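Local coordinates for purine catabolism protein pucG (Bacillus subtilis, PDB 3ISL) that transfers the amino group of (S)-ureidoglycine to glyoxylate with pyridoxal 5'-phosphate as cofactor, giving oxalurate and glycine in purine catabolism, at residues W119-D124 with F314-C319; G145-G150 with P322-V327; E349-F354 with I361-T366. All blocks are in the same frame, centred on the assembly; numbering follows the deposited sequence.

Interaction 1: residues W119-D124 with F314-C319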
loop_
_atom_site.group_PDB
_atom_site.type_symbol
_atom_site.label_atom_id
_atom_site.label_comp_id
_atom_site.label_asym_id
_atom_site.label_seq_id
_atom_site.Cartn_x
_atom_site.Cartn_y
_atom_site.Cartn_z
ATOM N N TRP A 119 13.809 -12.000 -25.853
ATOM C CA TRP A 119 12.474 -12.084 -25.310
ATOM C C TRP A 119 11.746 -13.239 -25.981
ATOM O O TRP A 119 11.731 -13.343 -27.215
ATOM C CB TRP A 119 11.715 -10.759 -25.411
ATOM C CG TRP A 119 12.180 -9.737 -24.440
ATOM C CD1 TRP A 119 13.407 -9.663 -23.849
ATOM C CD2 TRP A 119 11.424 -8.626 -23.943
ATOM N NE1 TRP A 119 13.466 -8.559 -23.020
ATOM C CE2 TRP A 119 12.250 -7.928 -23.034
ATOM C CE3 TRP A 119 10.120 -8.167 -24.158
ATOM C CZ2 TRP A 119 11.829 -6.780 -22.359
ATOM C CZ3 TRP A 119 9.684 -7.029 -23.460
ATOM C CH2 TRP A 119 10.555 -6.351 -22.584
ATOM N N GLY A 120 11.223 -14.131 -25.137
ATOM C CA GLY A 120 10.526 -15.336 -25.572
ATOM C C GLY A 120 11.355 -16.578 -25.295
ATOM O O GLY A 120 10.878 -17.699 -25.483
ATOM N N THR A 121 12.609 -16.390 -24.877
ATOM C CA THR A 121 13.453 -17.518 -24.498
ATOM C C THR A 121 13.900 -17.291 -23.036
ATOM O O THR A 121 13.525 -16.248 -22.410
ATOM C CB THR A 121 14.706 -17.682 -25.449
ATOM O OG1 THR A 121 15.701 -16.718 -25.104
ATOM C CG2 THR A 121 14.343 -17.508 -26.963
ATOM N N VAL A 122 14.681 -18.232 -22.494
ATOM C CA VAL A 122 15.292 -18.094 -21.148
ATOM C C VAL A 122 16.801 -18.435 -21.266
ATOM O O VAL A 122 17.214 -18.981 -22.260
ATOM C CB VAL A 122 14.600 -18.992 -20.033
ATOM C CG1 VAL A 122 13.079 -18.693 -19.880
ATOM C CG2 VAL A 122 14.853 -20.526 -20.253
ATOM N N PHE A 123 17.579 -18.183 -20.218
ATOM C CA PHE A 123 18.992 -18.604 -20.133
ATOM C C PHE A 123 19.188 -20.112 -19.892
ATOM O O PHE A 123 18.382 -20.731 -19.221
ATOM C CB PHE A 123 19.678 -17.851 -18.985
ATOM C CG PHE A 123 19.736 -16.354 -19.206
ATOM C CD1 PHE A 123 20.771 -15.799 -19.938
ATOM C CD2 PHE A 123 18.745 -15.525 -18.694
ATOM C CE1 PHE A 123 20.844 -14.405 -20.137
ATOM C CE2 PHE A 123 18.786 -14.140 -18.850
ATOM C CZ PHE A 123 19.850 -13.568 -19.597
ATOM N N ASP A 124 20.264 -20.680 -20.431
ATOM C CA ASP A 124 20.772 -21.937 -19.923
ATOM C C ASP A 124 21.335 -21.586 -18.543
ATOM O O ASP A 124 22.175 -20.722 -18.502
ATOM C CB ASP A 124 21.937 -22.389 -20.797
ATOM C CG ASP A 124 22.413 -23.751 -20.422
ATOM O OD1 ASP A 124 22.490 -24.067 -19.226
ATOM O OD2 ASP A 124 22.670 -24.540 -21.312
ATOM N N PHE A 314 3.077 -17.432 -29.245
ATOM C CA PHE A 314 4.431 -16.905 -29.220
ATOM C C PHE A 314 5.302 -17.683 -28.236
ATOM O O PHE A 314 4.817 -18.152 -27.173
ATOM C CB PHE A 314 4.376 -15.440 -28.770
ATOM C CG PHE A 314 5.720 -14.828 -28.415
ATOM C CD1 PHE A 314 6.603 -14.446 -29.409
ATOM C CD2 PHE A 314 6.068 -14.609 -27.087
ATOM C CE1 PHE A 314 7.868 -13.859 -29.088
ATOM C CE2 PHE A 314 7.303 -14.010 -26.746
ATOM C CZ PHE A 314 8.201 -13.642 -27.728
ATOM N N GLY A 315 6.588 -17.817 -28.585
ATOM C CA GLY A 315 7.571 -18.082 -27.544
ATOM C C GLY A 315 8.021 -19.526 -27.446
ATOM O O GLY A 315 7.414 -20.416 -28.074
ATOM N N ASP A 316 9.104 -19.733 -26.676
ATOM C CA ASP A 316 9.766 -21.035 -26.508
ATOM C C ASP A 316 8.822 -21.921 -25.696
ATOM O O ASP A 316 8.588 -21.657 -24.509
ATOM C CB ASP A 316 11.074 -20.847 -25.731
ATOM C CG ASP A 316 12.043 -21.997 -25.889
ATOM O OD1 ASP A 316 11.691 -23.178 -25.631
ATOM O OD2 ASP A 316 13.206 -21.701 -26.245
ATOM N N ASP A 317 8.308 -22.969 -26.352
ATOM C CA ASP A 317 7.395 -23.929 -25.726
ATOM C C ASP A 317 8.041 -24.674 -24.532
ATOM O O ASP A 317 7.343 -25.121 -23.648
ATOM C CB ASP A 317 6.774 -24.905 -26.768
ATOM C CG ASP A 317 7.806 -25.833 -27.436
ATOM O OD1 ASP A 317 8.868 -26.195 -26.850
ATOM O OD2 ASP A 317 7.549 -26.232 -28.603
ATOM N N SER A 318 9.354 -24.762 -24.454
ATOM C CA SER A 318 9.958 -25.513 -23.333
ATOM C C SER A 318 9.953 -24.768 -22.004
ATOM O O SER A 318 10.028 -25.375 -20.944
ATOM C CB SER A 318 11.373 -25.992 -23.666
ATOM O OG SER A 318 12.221 -24.886 -23.897
ATOM N N CYS A 319 9.829 -23.463 -22.046
ATOM C CA CYS A 319 9.799 -22.700 -20.819
ATOM C C CYS A 319 8.515 -21.847 -20.800
ATOM O O CYS A 319 8.566 -20.683 -20.426
ATOM C CB CYS A 319 11.065 -21.814 -20.725
ATOM S SG CYS A 319 11.248 -20.669 -22.190
#
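The phenyl ring of F314 meets the 119-124 loop with its far end: W119 O lies at the ring edge, near its plane and 3.6 Å from F314 CZ, while G120 CA approaches the same end obliquely. With CG anti to the backbone N (chi1 168°), this torsion carries the CZ end of the ring to G120. A beta carbon on G120 would clash with F314 CZ, at about 2.6 Å, and the backbone angles of G120 themselves call for glycine. Next to the ring, D316 N donates to G120 O at 3.0 Å, a fairly straight bond (158° at the hydrogen) lying in the carbonyl plane. D316 CB also lies 3.2 Å from G120 O, so backbone N and CB of D316 both pack against that carbonyl. The carboxylate itself turns back on its own loop: D316 OD1 accepts from S318 N through its anti lone pair at 3.1 Å, forming an Asx turn. The turn leads to C319, whose SG lies 3.5 Å from V122 CG1 in an apolar contact. The two loops belong to different parts of the class-V aminotransferase fold. One leaves strand 111-116, at the margin of the large seven-stranded sheet, and enters helix 125-135, which D124 N-caps through E126 N; the other joins helix 288-308 to strand 324-328. R151 of strand 151-152 packs against V122, F314 and C319, and W119 rests on R96 and Y99 of helix 96-107.

Interaction 2: residues G145-G150 with P322-V327. With PLP (pyridoxal-5'-phosphate), chain C.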
loop_
_atom_site.group_PDB
_atom_site.type_symbol
_atom_site.label_atom_id
_atom_site.label_comp_id
_atom_site.label_asym_id
_atom_site.label_seq_id
_atom_site.Cartn_x
_atom_site.Cartn_y
_atom_site.Cartn_z
ATOM N N GLY A 145 8.935 -15.730 -13.122
ATOM C CA GLY A 145 8.063 -15.822 -14.304
ATOM C C GLY A 145 7.877 -14.402 -14.879
ATOM O O GLY A 145 7.404 -13.493 -14.167
ATOM N N GLU A 146 8.262 -14.190 -16.144
ATOM C CA GLU A 146 8.048 -12.858 -16.804
ATOM C C GLU A 146 6.751 -12.912 -17.544
ATOM O O GLU A 146 6.673 -13.643 -18.571
ATOM C CB GLU A 146 9.074 -12.607 -17.945
ATOM C CG GLU A 146 10.398 -12.051 -17.550
ATOM C CD GLU A 146 10.329 -10.599 -17.157
ATOM O OE1 GLU A 146 9.336 -9.923 -17.473
ATOM O OE2 GLU A 146 11.294 -10.114 -16.558
ATOM N N THR A 147 5.756 -12.130 -17.095
ATOM C CA THR A 147 4.491 -12.111 -17.740
ATOM C C THR A 147 4.625 -11.365 -19.024
ATOM O O THR A 147 3.813 -11.589 -19.917
ATOM C CB THR A 147 3.359 -11.420 -16.916
ATOM O OG1 THR A 147 3.804 -10.125 -16.515
ATOM C CG2 THR A 147 3.045 -12.219 -15.689
ATOM N N SER A 148 5.616 -10.475 -19.117
ATOM C CA SER A 148 5.809 -9.674 -20.315
ATOM C C SER A 148 6.107 -10.581 -21.513
ATOM O O SER A 148 5.760 -10.277 -22.621
ATOM C CB SER A 148 6.955 -8.637 -20.110
ATOM O OG SER A 148 8.213 -9.306 -19.871
ATOM N N THR A 149 6.785 -11.686 -21.278
ATOM C CA THR A 149 7.198 -12.585 -22.361
ATOM C C THR A 149 6.519 -13.961 -22.263
ATOM O O THR A 149 6.529 -14.719 -23.193
ATOM C CB THR A 149 8.729 -12.731 -22.469
ATOM O OG1 THR A 149 9.261 -13.528 -21.406
ATOM C CG2 THR A 149 9.454 -11.330 -22.532
ATOM N N GLY A 150 5.882 -14.240 -21.140
ATOM C CA GLY A 150 5.247 -15.543 -20.886
ATOM C C GLY A 150 6.191 -16.697 -20.574
ATOM O O GLY A 150 5.789 -17.859 -20.707
ATOM N N PRO A 322 2.957 -21.358 -17.077
ATOM C CA PRO A 322 1.638 -22.055 -17.197
ATOM C C PRO A 322 0.455 -21.066 -17.140
ATOM O O PRO A 322 -0.533 -21.251 -17.889
ATOM C CB PRO A 322 1.598 -23.024 -15.970
ATOM C CG PRO A 322 3.092 -23.212 -15.603
ATOM C CD PRO A 322 3.683 -21.776 -15.854
ATOM N N VAL A 323 0.639 -19.979 -16.397
ATOM C CA VAL A 323 -0.468 -19.033 -16.120
ATOM C C VAL A 323 -0.619 -17.864 -17.092
ATOM O O VAL A 323 -1.474 -17.001 -16.891
ATOM C CB VAL A 323 -0.548 -18.610 -14.618
ATOM C CG1 VAL A 323 -0.658 -19.888 -13.719
ATOM C CG2 VAL A 323 0.688 -17.775 -14.192
ATOM N N VAL A 324 0.145 -17.862 -18.184
ATOM C CA VAL A 324 -0.021 -16.822 -19.184
ATOM C C VAL A 324 0.126 -17.545 -20.481
ATOM O O VAL A 324 0.938 -18.452 -20.591
ATOM C CB VAL A 324 1.094 -15.724 -19.030
ATOM C CG1 VAL A 324 1.085 -14.747 -20.173
ATOM C CG2 VAL A 324 0.895 -14.939 -17.702
ATOM N N THR A 325 -0.629 -17.096 -21.476
ATOM C CA THR A 325 -0.620 -17.692 -22.787
ATOM C C THR A 325 -0.557 -16.555 -23.783
ATOM O O THR A 325 -1.419 -15.671 -23.758
ATOM C CB THR A 325 -1.920 -18.509 -22.953
ATOM O OG1 THR A 325 -1.777 -19.617 -22.093
ATOM C CG2 THR A 325 -2.094 -19.043 -24.455
ATOM N N CYS A 326 0.502 -16.529 -24.578
ATOM C CA CYS A 326 0.796 -15.412 -25.479
ATOM C C CYS A 326 0.329 -15.829 -26.861
ATOM O O CYS A 326 0.896 -16.756 -27.461
ATOM C CB CYS A 326 2.322 -15.105 -25.516
ATOM S SG CYS A 326 3.007 -14.697 -23.922
ATOM N N VAL A 327 -0.700 -15.144 -27.361
ATOM C CA VAL A 327 -1.322 -15.515 -28.615
ATOM C C VAL A 327 -0.852 -14.532 -29.661
ATOM O O VAL A 327 -0.941 -13.322 -29.448
ATOM C CB VAL A 327 -2.857 -15.487 -28.516
ATOM C CG1 VAL A 327 -3.545 -15.882 -29.885
ATOM C CG2 VAL A 327 -3.341 -16.375 -27.352
HETATM N N1 PLP C . 6.942 -8.306 -11.068
HETATM C C2 PLP C . 6.322 -9.235 -12.028
HETATM C C2A PLP C . 6.928 -10.406 -12.525
HETATM C C3 PLP C . 5.041 -9.012 -12.549
HETATM O O3 PLP C . 4.461 -9.882 -13.436
HETATM C C4 PLP C . 4.276 -7.929 -12.178
HETATM C C4A PLP C . 2.831 -7.751 -12.786
HETATM C C5 PLP C . 4.814 -7.032 -11.264
HETATM C C6 PLP C . 6.126 -7.179 -10.710
HETATM C C5A PLP C . 3.972 -5.844 -10.936
HETATM O O4P PLP C . 3.805 -5.737 -9.600
HETATM P P PLP C . 2.848 -4.536 -9.224
HETATM O O1P PLP C . 2.164 -3.935 -10.446
HETATM O O2P PLP C . 3.911 -3.568 -8.390
HETATM O O3P PLP C . 1.735 -5.074 -8.087
HETATM O O HOH W 1 3.279 -17.851 -21.955
#
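T147 and V324 meet methyl to methyl, and the first torsion of T147 (chi1 52°) places both of its branches: OG1, between the backbone N and the carbonyl carbon, bonds to O3 of PLP, while CG2, beside the backbone N, lies against both PLP O3 and V324 CG2. The setting is the fold-type I architecture of class-V aminotransferases, where the 145-150 segment beside the pyridoxal phosphate packs against strand 324-328 of the small antiparallel sheet. T147 CG2 lies 4.0 Å from V324 CG2, the two side chains crossing at about a right angle. The hydrogen bond between T147 OG1 and PLP O3 measures 3.2 Å, and either may be the donor. PLP is not bonded to K198 in this structure, and its remaining polar partners include T70, S71, R72 and Q197 of the same chain and T267 of the second subunit. E146 braces the turn: its OE1 takes a 2.7 Å bond from S148 OG, coming from above the carboxylate plane, and F97 N and G98 N, at the start of helix 96-107, bond to OE1 and OE2 of E146 respectively. R363 NH1 holds T147 O, which ties the turn to strand 361-365 as well. Further along, C326 SG sits 3.6 Å from T149 O and against G150 CA; a beta carbon on G150 would run into that sulfur, and the positive phi of G150 also favours glycine. A water bridges the two segments, donating to G150 O at 2.8 Å and to V324 O at 2.8 Å.

Interaction 3: residues E349-F354 with I361-T366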
loop_
_atom_site.group_PDB
_atom_site.type_symbol
_atom_site.label_atom_id
_atom_site.label_comp_id
_atom_site.label_asym_id
_atom_site.label_seq_id
_atom_site.Cartn_x
_atom_site.Cartn_y
_atom_site.Cartn_z
ATOM N N GLU A 349 -11.612 -9.003 -20.397
ATOM C CA GLU A 349 -10.343 -8.255 -20.455
ATOM C C GLU A 349 -9.178 -9.176 -20.716
ATOM O O GLU A 349 -8.984 -10.111 -19.968
ATOM C CB GLU A 349 -10.068 -7.466 -19.143
ATOM C CG GLU A 349 -9.114 -6.293 -19.419
ATOM C CD GLU A 349 -8.460 -5.737 -18.125
ATOM O OE1 GLU A 349 -8.787 -6.239 -17.048
ATOM O OE2 GLU A 349 -7.643 -4.797 -18.195
ATOM N N ILE A 350 -8.448 -8.907 -21.798
ATOM C CA ILE A 350 -7.133 -9.513 -22.101
ATOM C C ILE A 350 -6.100 -8.396 -22.236
ATOM O O ILE A 350 -6.442 -7.235 -22.381
ATOM C CB ILE A 350 -7.123 -10.447 -23.380
ATOM C CG1 ILE A 350 -7.286 -9.616 -24.670
ATOM C CG2 ILE A 350 -8.158 -11.626 -23.174
ATOM C CD1 ILE A 350 -7.344 -10.500 -26.055
ATOM N N ALA A 351 -4.834 -8.767 -22.179
ATOM C CA ALA A 351 -3.747 -7.786 -22.160
ATOM C C ALA A 351 -3.127 -7.614 -23.541
ATOM O O ALA A 351 -2.981 -8.583 -24.282
ATOM C CB ALA A 351 -2.716 -8.218 -21.130
ATOM N N SER A 352 -2.759 -6.385 -23.888
ATOM C CA SER A 352 -1.886 -6.162 -25.037
ATOM C C SER A 352 -0.450 -6.228 -24.532
ATOM O O SER A 352 -0.208 -6.507 -23.361
ATOM C CB SER A 352 -2.135 -4.787 -25.678
ATOM O OG SER A 352 -3.160 -4.847 -26.669
ATOM N N SER A 353 0.503 -5.979 -25.422
ATOM C CA SER A 353 1.886 -5.769 -25.038
ATOM C C SER A 353 2.302 -4.346 -25.376
ATOM O O SER A 353 1.851 -3.768 -26.387
ATOM C CB SER A 353 2.774 -6.725 -25.797
ATOM O OG SER A 353 2.595 -8.033 -25.321
ATOM N N PHE A 354 3.150 -3.773 -24.531
ATOM C CA PHE A 354 3.755 -2.474 -24.841
ATOM C C PHE A 354 5.284 -2.639 -24.857
ATOM O O PHE A 354 5.820 -3.540 -24.191
ATOM C CB PHE A 354 3.191 -1.368 -23.917
ATOM C CG PHE A 354 1.707 -1.097 -24.153
ATOM C CD1 PHE A 354 1.279 -0.387 -25.306
ATOM C CD2 PHE A 354 0.728 -1.597 -23.265
ATOM C CE1 PHE A 354 -0.115 -0.150 -25.553
ATOM C CE2 PHE A 354 -0.674 -1.375 -23.499
ATOM C CZ PHE A 354 -1.092 -0.657 -24.648
ATOM N N ILE A 361 1.502 -9.662 -29.855
ATOM C CA ILE A 361 0.844 -10.683 -29.047
ATOM C C ILE A 361 -0.253 -10.122 -28.194
ATOM O O ILE A 361 -0.187 -8.970 -27.745
ATOM C CB ILE A 361 1.833 -11.468 -28.077
ATOM C CG1 ILE A 361 2.729 -10.528 -27.252
ATOM C CG2 ILE A 361 2.622 -12.519 -28.807
ATOM C CD1 ILE A 361 3.379 -11.207 -25.970
ATOM N N TRP A 362 -1.263 -10.939 -27.950
ATOM C CA TRP A 362 -2.119 -10.693 -26.762
ATOM C C TRP A 362 -1.642 -11.626 -25.716
ATOM O O TRP A 362 -1.135 -12.670 -26.059
ATOM C CB TRP A 362 -3.591 -10.995 -26.993
ATOM C CG TRP A 362 -4.245 -10.231 -28.103
ATOM C CD1 TRP A 362 -4.674 -8.902 -28.095
ATOM C CD2 TRP A 362 -4.634 -10.775 -29.374
ATOM N NE1 TRP A 362 -5.297 -8.602 -29.326
ATOM C CE2 TRP A 362 -5.279 -9.730 -30.117
ATOM C CE3 TRP A 362 -4.477 -12.039 -29.971
ATOM C CZ2 TRP A 362 -5.763 -9.924 -31.454
ATOM C CZ3 TRP A 362 -4.959 -12.240 -31.293
ATOM C CH2 TRP A 362 -5.576 -11.171 -32.026
ATOM N N ARG A 363 -1.825 -11.265 -24.439
ATOM C CA ARG A 363 -1.493 -12.166 -23.351
ATOM C C ARG A 363 -2.754 -12.529 -22.576
ATOM O O ARG A 363 -3.434 -11.668 -22.034
ATOM C CB ARG A 363 -0.429 -11.550 -22.426
ATOM C CG ARG A 363 0.867 -11.243 -23.141
ATOM C CD ARG A 363 1.836 -10.539 -22.228
ATOM N NE ARG A 363 1.437 -9.164 -22.042
ATOM C CZ ARG A 363 1.514 -8.514 -20.885
ATOM N NH1 ARG A 363 1.997 -9.092 -19.803
ATOM N NH2 ARG A 363 1.123 -7.261 -20.830
ATOM N N ILE A 364 -3.062 -13.821 -22.500
ATOM C CA ILE A 364 -4.276 -14.205 -21.801
ATOM C C ILE A 364 -3.779 -14.875 -20.506
ATOM O O ILE A 364 -3.059 -15.864 -20.581
ATOM C CB ILE A 364 -5.147 -15.127 -22.598
ATOM C CG1 ILE A 364 -5.452 -14.505 -23.991
ATOM C CG2 ILE A 364 -6.440 -15.566 -21.771
ATOM C CD1 ILE A 364 -6.352 -15.345 -24.915
ATOM N N GLY A 365 -4.157 -14.290 -19.359
ATOM C CA GLY A 365 -3.806 -14.793 -18.015
ATOM C C GLY A 365 -4.845 -15.827 -17.613
ATOM O O GLY A 365 -6.036 -15.701 -18.009
ATOM N N THR A 366 -4.426 -16.890 -16.922
ATOM C CA THR A 366 -5.368 -17.878 -16.332
ATOM C C THR A 366 -4.820 -18.030 -14.922
ATOM O O THR A 366 -4.151 -18.990 -14.643
ATOM C CB THR A 366 -5.339 -19.283 -17.068
ATOM O OG1 THR A 366 -3.978 -19.644 -17.341
ATOM C CG2 THR A 366 -6.086 -19.246 -18.388
#
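R363 and the carbonyl of S352 make the central polar contact: R363 NH2 donates to S352 O at 3.0 Å, 161° at the hydrogen, with the oxygen in the guanidinium plane and the donor nearly in line with the C=O bond. R363 NE adds a weak bond to the same oxygen; the stronger NH2 bond and the weak NE bond, with NH1 on T147 O, restrain the rotation of the guanidinium. A351 CB lies over one face of that group, 4.0 Å from R363 NH2. The bend at chi3 (-75°) folds the arginine chain back over the 349-354 segment to reach these atoms. Behind it, backbone bonds from A351 N to R363 O at 3.2 Å and from R363 N to A351 O at 2.9 Å make A351 and R363 an antiparallel hydrogen-bonded pair, a single bridge that brings the 349-354 segment alongside strand 361-365 of the small two-stranded sheet. Across the next residues, I350 CD1 sits over the five-membered ring of W362 in a CH-pi contact, 4.0 Å from its centroid, and I350 CG2 touches I364 CG1. S353 OG packs on I361, 3.2 Å from CG1. An alanine in place of R363 would probably leave S352 O and T147 O without these donors and lose the side-chain tie between their two segments. The R363 side chain lies about 7 Å from PLP, a location consistent with the arginine that receives the substrate carboxylate in related aminotransferases. Further out, W362 NE1 donates to G335 O, and S352 OG is hydrogen-bonded to E336 OE1, while helices 335-346 and 373-389 pack on I350 and W362.

Interaction 2 lies between the others, its centre about 10 Å from that of interaction 1 and about 9 Å from that of interaction 3; the outer two are about 17 Å apart. The segments of interactions 1 and 2 alternate along the chain, 119-124 and 145-150 preceding 314-319 and 322-327, whereas interaction 3 follows both as a local pairing. Strands 324-328 and 361-365 are neighbours in one antiparallel sheet, so interactions 2 and 3 share it. F314 N bonds to C326 O and F314 CB packs on I361 CG2, connecting interaction 1 to both. Interactions 1 and 2 join the later part of the chain to the earlier, cofactor-binding part; interaction 3 is internal to the later part, reaching across through R363 NH1 to T147 O.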